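Local coordinates for protein quinoline 2-oxidoreductase large subunit (Pseudomonas putida, PDB 1T3Q) that probably hydroxylates quinoline at carbon 2 as the molybdenum cofactor-bearing large subunit of a xanthine dehydrogenase family enzyme, at residues Gln419-Leu433 and Ser633-Ile645. Residues are numbered along the deposited sequence; the frame is centred on the assembly and turned at random.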
loop_
_atom_site.group_PDB
_atom_site.type_symbol
_atom_site.label_atom_id
_atom_site.label_comp_id
_atom_site.label_asym_id
_atom_site.label_seq_id
_atom_site.Cartn_x
_atom_site.Cartn_y
_atom_site.Cartn_z
ATOM N N GLN B 419 45.545 1.651 14.904
ATOM C CA GLN B 419 44.487 0.650 14.972
ATOM C C GLN B 419 44.874 -0.347 16.054
ATOM O O GLN B 419 45.964 -0.918 16.021
ATOM C CB GLN B 419 44.301 -0.087 13.639
ATOM C CG GLN B 419 43.078 -1.016 13.656
ATOM C CD GLN B 419 42.906 -1.833 12.381
ATOM O OE1 GLN B 419 43.716 -2.707 12.072
ATOM N NE2 GLN B 419 41.840 -1.551 11.637
ATOM N N THR B 420 43.986 -0.548 17.016
ATOM C CA THR B 420 44.258 -1.479 18.099
ATOM C C THR B 420 43.602 -2.831 17.841
ATOM O O THR B 420 42.389 -2.918 17.659
ATOM C CB THR B 420 43.752 -0.927 19.452
ATOM O OG1 THR B 420 44.384 0.333 19.718
ATOM C CG2 THR B 420 44.081 -1.898 20.585
ATOM N N HIS B 421 44.417 -3.880 17.815
ATOM C CA HIS B 421 43.920 -5.235 17.605
ATOM C C HIS B 421 43.645 -5.821 18.991
ATOM O O HIS B 421 44.530 -5.823 19.852
ATOM C CB HIS B 421 44.969 -6.084 16.877
ATOM C CG HIS B 421 45.451 -5.490 15.589
ATOM N ND1 HIS B 421 46.353 -4.449 15.538
ATOM C CD2 HIS B 421 45.168 -5.803 14.303
ATOM C CE1 HIS B 421 46.609 -4.150 14.276
ATOM N NE2 HIS B 421 45.901 -4.957 13.507
ATOM N N ARG B 422 42.429 -6.320 19.208
ATOM C CA ARG B 422 42.057 -6.867 20.511
ATOM C C ARG B 422 41.754 -8.365 20.549
ATOM O O ARG B 422 42.099 -9.042 21.518
ATOM C CB ARG B 422 40.875 -6.071 21.075
ATOM C CG ARG B 422 41.214 -4.596 21.289
ATOM C CD ARG B 422 40.087 -3.819 21.947
ATOM N NE ARG B 422 40.445 -2.407 22.080
ATOM C CZ ARG B 422 41.332 -1.937 22.952
ATOM N NH1 ARG B 422 41.596 -0.640 22.990
ATOM N NH2 ARG B 422 41.942 -2.758 23.800
ATOM N N GLU B 423 41.098 -8.884 19.518
ATOM C CA GLU B 423 40.801 -10.313 19.475
ATOM C C GLU B 423 40.569 -10.750 18.033
ATOM O O GLU B 423 39.673 -10.243 17.352
ATOM C CB GLU B 423 39.576 -10.657 20.345
ATOM C CG GLU B 423 38.199 -10.396 19.715
ATOM C CD GLU B 423 37.786 -8.932 19.726
ATOM O OE1 GLU B 423 37.100 -8.508 18.772
ATOM O OE2 GLU B 423 38.125 -8.207 20.690
ATOM N N GLY B 424 41.400 -11.678 17.571
ATOM C CA GLY B 424 41.290 -12.177 16.209
ATOM C C GLY B 424 42.157 -13.402 16.003
ATOM O O GLY B 424 42.982 -13.733 16.858
ATOM N N THR B 425 41.986 -14.068 14.866
ATOM C CA THR B 425 42.743 -15.279 14.561
ATOM C C THR B 425 43.716 -15.127 13.395
ATOM O O THR B 425 43.777 -15.987 12.517
ATOM C CB THR B 425 41.783 -16.438 14.246
ATOM O OG1 THR B 425 40.783 -15.989 13.320
ATOM C CG2 THR B 425 41.109 -16.931 15.518
ATOM N N TYR B 426 44.494 -14.051 13.393
ATOM C CA TYR B 426 45.436 -13.818 12.308
ATOM C C TYR B 426 46.380 -14.987 12.058
ATOM O O TYR B 426 46.430 -15.522 10.953
ATOM C CB TYR B 426 46.270 -12.562 12.576
ATOM C CG TYR B 426 45.483 -11.306 12.879
ATOM C CD1 TYR B 426 44.139 -11.180 12.515
ATOM C CD2 TYR B 426 46.100 -10.222 13.501
ATOM C CE1 TYR B 426 43.435 -10.003 12.764
ATOM C CE2 TYR B 426 45.410 -9.045 13.752
ATOM C CZ TYR B 426 44.079 -8.938 13.383
ATOM O OH TYR B 426 43.404 -7.764 13.624
ATOM N N LEU B 427 47.139 -15.375 13.083
ATOM C CA LEU B 427 48.087 -16.473 12.945
ATOM C C LEU B 427 47.408 -17.776 12.556
ATOM O O LEU B 427 47.839 -18.451 11.622
ATOM C CB LEU B 427 48.873 -16.688 14.248
ATOM C CG LEU B 427 49.901 -17.827 14.166
ATOM C CD1 LEU B 427 50.904 -17.528 13.059
ATOM C CD2 LEU B 427 50.618 -17.994 15.496
ATOM N N GLN B 428 46.348 -18.132 13.272
ATOM C CA GLN B 428 45.637 -19.373 12.990
ATOM C C GLN B 428 45.070 -19.394 11.573
ATOM O O GLN B 428 44.957 -20.460 10.964
ATOM C CB GLN B 428 44.527 -19.599 14.018
ATOM C CG GLN B 428 43.697 -20.847 13.761
ATOM C CD GLN B 428 42.865 -21.271 14.962
ATOM O OE1 GLN B 428 42.452 -20.442 15.777
ATOM N NE2 GLN B 428 42.602 -22.570 15.064
ATOM N N THR B 429 44.728 -18.224 11.044
ATOM C CA THR B 429 44.201 -18.151 9.679
ATOM C C THR B 429 45.286 -18.527 8.670
ATOM O O THR B 429 45.045 -19.290 7.737
ATOM C CB THR B 429 43.676 -16.738 9.352
ATOM O OG1 THR B 429 42.449 -16.517 10.057
ATOM C CG2 THR B 429 43.436 -16.586 7.862
ATOM N N ILE B 430 46.485 -17.991 8.864
ATOM C CA ILE B 430 47.603 -18.286 7.979
ATOM C C ILE B 430 47.878 -19.795 7.958
ATOM O O ILE B 430 48.055 -20.391 6.896
ATOM C CB ILE B 430 48.881 -17.558 8.449
ATOM C CG1 ILE B 430 48.663 -16.041 8.410
ATOM C CG2 ILE B 430 50.062 -17.968 7.578
ATOM C CD1 ILE B 430 49.805 -15.234 9.008
ATOM N N ASN B 431 47.905 -20.403 9.141
ATOM C CA ASN B 431 48.169 -21.830 9.272
ATOM C C ASN B 431 47.075 -22.692 8.657
ATOM O O ASN B 431 47.363 -23.682 7.986
ATOM C CB ASN B 431 48.340 -22.194 10.750
ATOM C CG ASN B 431 49.617 -21.633 11.345
ATOM O OD1 ASN B 431 49.736 -21.481 12.564
ATOM N ND2 ASN B 431 50.585 -21.338 10.492
ATOM N N LEU B 432 45.821 -22.312 8.887
ATOM C CA LEU B 432 44.686 -23.066 8.357
ATOM C C LEU B 432 44.660 -22.962 6.830
ATOM O O LEU B 432 44.423 -23.947 6.127
ATOM C CB LEU B 432 43.376 -22.514 8.922
ATOM C CG LEU B 432 42.203 -23.482 9.129
ATOM C CD1 LEU B 432 40.920 -22.676 9.191
ATOM C CD2 LEU B 432 42.126 -24.507 8.015
ATOM N N LEU B 433 44.899 -21.756 6.329
ATOM C CA LEU B 433 44.907 -21.509 4.896
ATOM C C LEU B 433 45.976 -22.376 4.225
ATOM O O LEU B 433 45.728 -22.984 3.183
ATOM C CB LEU B 433 45.171 -20.021 4.633
ATOM C CG LEU B 433 44.900 -19.465 3.234
ATOM C CD1 LEU B 433 43.467 -19.762 2.820
ATOM C CD2 LEU B 433 45.146 -17.955 3.238
ATOM N N SER B 633 31.033 0.307 21.185
ATOM C CA SER B 633 31.924 1.153 21.972
ATOM C C SER B 633 33.343 1.222 21.423
ATOM O O SER B 633 34.154 2.030 21.879
ATOM C CB SER B 633 31.963 0.647 23.412
ATOM O OG SER B 633 32.424 -0.691 23.454
ATOM N N ASP B 634 33.641 0.389 20.433
ATOM C CA ASP B 634 34.979 0.358 19.861
ATOM C C ASP B 634 34.908 -0.354 18.510
ATOM O O ASP B 634 33.826 -0.764 18.069
ATOM C CB ASP B 634 35.897 -0.408 20.829
ATOM C CG ASP B 634 37.376 -0.160 20.587
ATOM O OD1 ASP B 634 38.188 -0.729 21.353
ATOM O OD2 ASP B 634 37.743 0.588 19.657
ATOM N N LEU B 635 36.050 -0.492 17.849
ATOM C CA LEU B 635 36.090 -1.180 16.571
ATOM C C LEU B 635 35.703 -2.634 16.806
ATOM O O LEU B 635 35.895 -3.163 17.897
ATOM C CB LEU B 635 37.504 -1.155 15.987
ATOM C CG LEU B 635 38.221 0.183 15.802
ATOM C CD1 LEU B 635 39.591 -0.078 15.199
ATOM C CD2 LEU B 635 37.404 1.094 14.900
ATOM N N VAL B 636 35.148 -3.265 15.781
ATOM C CA VAL B 636 34.789 -4.679 15.844
ATOM C C VAL B 636 35.467 -5.258 14.602
ATOM O O VAL B 636 34.898 -5.266 13.512
ATOM C CB VAL B 636 33.264 -4.892 15.773
ATOM C CG1 VAL B 636 32.940 -6.392 15.761
ATOM C CG2 VAL B 636 32.594 -4.234 16.982
ATOM N N LEU B 637 36.697 -5.725 14.783
ATOM C CA LEU B 637 37.496 -6.262 13.690
ATOM C C LEU B 637 37.303 -7.741 13.390
ATOM O O LEU B 637 37.493 -8.581 14.260
ATOM C CB LEU B 637 38.977 -6.031 13.973
ATOM C CG LEU B 637 39.392 -4.601 14.323
ATOM C CD1 LEU B 637 40.881 -4.554 14.604
ATOM C CD2 LEU B 637 39.020 -3.668 13.181
ATOM N N ALA B 638 36.929 -8.048 12.151
ATOM C CA ALA B 638 36.773 -9.437 11.726
ATOM C C ALA B 638 38.061 -9.740 10.973
ATOM O O ALA B 638 38.838 -8.828 10.687
ATOM C CB ALA B 638 35.571 -9.582 10.804
ATOM N N ASN B 639 38.305 -11.004 10.642
ATOM C CA ASN B 639 39.527 -11.332 9.919
ATOM C C ASN B 639 39.388 -12.632 9.151
ATOM O O ASN B 639 38.417 -13.367 9.324
ATOM C CB ASN B 639 40.716 -11.425 10.893
ATOM C CG ASN B 639 40.643 -12.649 11.789
ATOM O OD1 ASN B 639 41.158 -13.716 11.450
ATOM N ND2 ASN B 639 39.986 -12.505 12.929
ATOM N N GLY B 640 40.361 -12.904 8.295
ATOM C CA GLY B 640 40.328 -14.123 7.521
ATOM C C GLY B 640 41.442 -14.148 6.505
ATOM O O GLY B 640 42.391 -13.363 6.579
ATOM N N GLY B 641 41.327 -15.058 5.549
ATOM C CA GLY B 641 42.334 -15.170 4.520
ATOM C C GLY B 641 41.765 -15.857 3.300
ATOM O O GLY B 641 40.752 -16.551 3.385
ATOM N N HIS B 642 42.411 -15.644 2.161
ATOM C CA HIS B 642 41.991 -16.255 0.914
ATOM C C HIS B 642 43.222 -16.685 0.150
ATOM O O HIS B 642 44.277 -16.060 0.248
ATOM C CB HIS B 642 41.209 -15.267 0.040
ATOM C CG HIS B 642 39.970 -14.734 0.683
ATOM N ND1 HIS B 642 39.973 -13.623 1.496
ATOM C CD2 HIS B 642 38.691 -15.178 0.655
ATOM C CE1 HIS B 642 38.749 -13.405 1.945
ATOM N NE2 HIS B 642 37.951 -14.336 1.449
ATOM N N ALA B 643 43.080 -17.764 -0.608
ATOM C CA ALA B 643 44.159 -18.274 -1.442
ATOM C C ALA B 643 43.506 -18.674 -2.752
ATOM O O ALA B 643 42.456 -19.319 -2.764
ATOM C CB ALA B 643 44.830 -19.478 -0.794
ATOM N N ALA B 644 44.118 -18.266 -3.856
ATOM C CA ALA B 644 43.587 -18.577 -5.167
ATOM C C ALA B 644 44.657 -19.226 -6.019
ATOM O O ALA B 644 45.843 -18.914 -5.898
ATOM C CB ALA B 644 43.085 -17.304 -5.847
ATOM N N ILE B 645 44.230 -20.153 -6.865
ATOM C CA ILE B 645 45.137 -20.816 -7.781
ATOM C C ILE B 645 44.619 -20.475 -9.170
ATOM O O ILE B 645 43.442 -20.678 -9.467
ATOM C CB ILE B 645 45.138 -22.346 -7.592
ATOM C CG1 ILE B 645 45.779 -22.697 -6.244
ATOM C CG2 ILE B 645 45.909 -23.004 -8.730
ATOM C CD1 ILE B 645 45.828 -24.188 -5.943
HETATM O O HOH W 1 37.771 -6.275 17.385
#
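L637 sets its two methyl branches against Q419 and T420, at the start of the short strand 420-421. CD1 lies 3.8 Å from the backbone O of T420, and CD2 lies 3.8 Å from NE2 of Q419. Q419 comes from the opposite direction, its chain extended with CG anti to the backbone N (chi1 -173°). Its OE1 is held by N464. L635 adds CD1 against CG of Q419.

At the outer end, R422 and D634 form a salt bridge. NE of R422 meets OD1 of D634 at 2.9 Å, nearly along the C-O axis of the carboxylate. The bond is bent, and the guanidinium and carboxylate planes are 57° apart. CG2 of T420 covers one face of the guanidinium. A water links OE1 of E423 to the backbone N of L637. K739 reaches both OE1 of E423 and O of L637, tying loop and strand together.

N639 points toward the start of the helix. Its CB meets the edge of the Y426 ring, 3.6 Å from CE1. The ring and amide planes are almost perpendicular. OG1 of T425 hydrogen-bonds to OD2 of D665, on the neighbouring strand 655-665.

Further along, T429 rests on the glycine pair G640 and G641. CG2 of T429 sits 3.4 Å from C of G640. G641, with no side chain to face the helix, lets the methyl come this close. OG1 of T429 turns back to O of T425, which also accepts from N of T429. L433 closes the row, with CD1 3.9 Å from CB of A643.

Helix 426-433 runs at 21° to strand 636-645, in nearly the same direction, and packs on one face of its sheet. Strands 454-467 and 655-665 flank that strand, while helix 397-402 packs against L427 and I430.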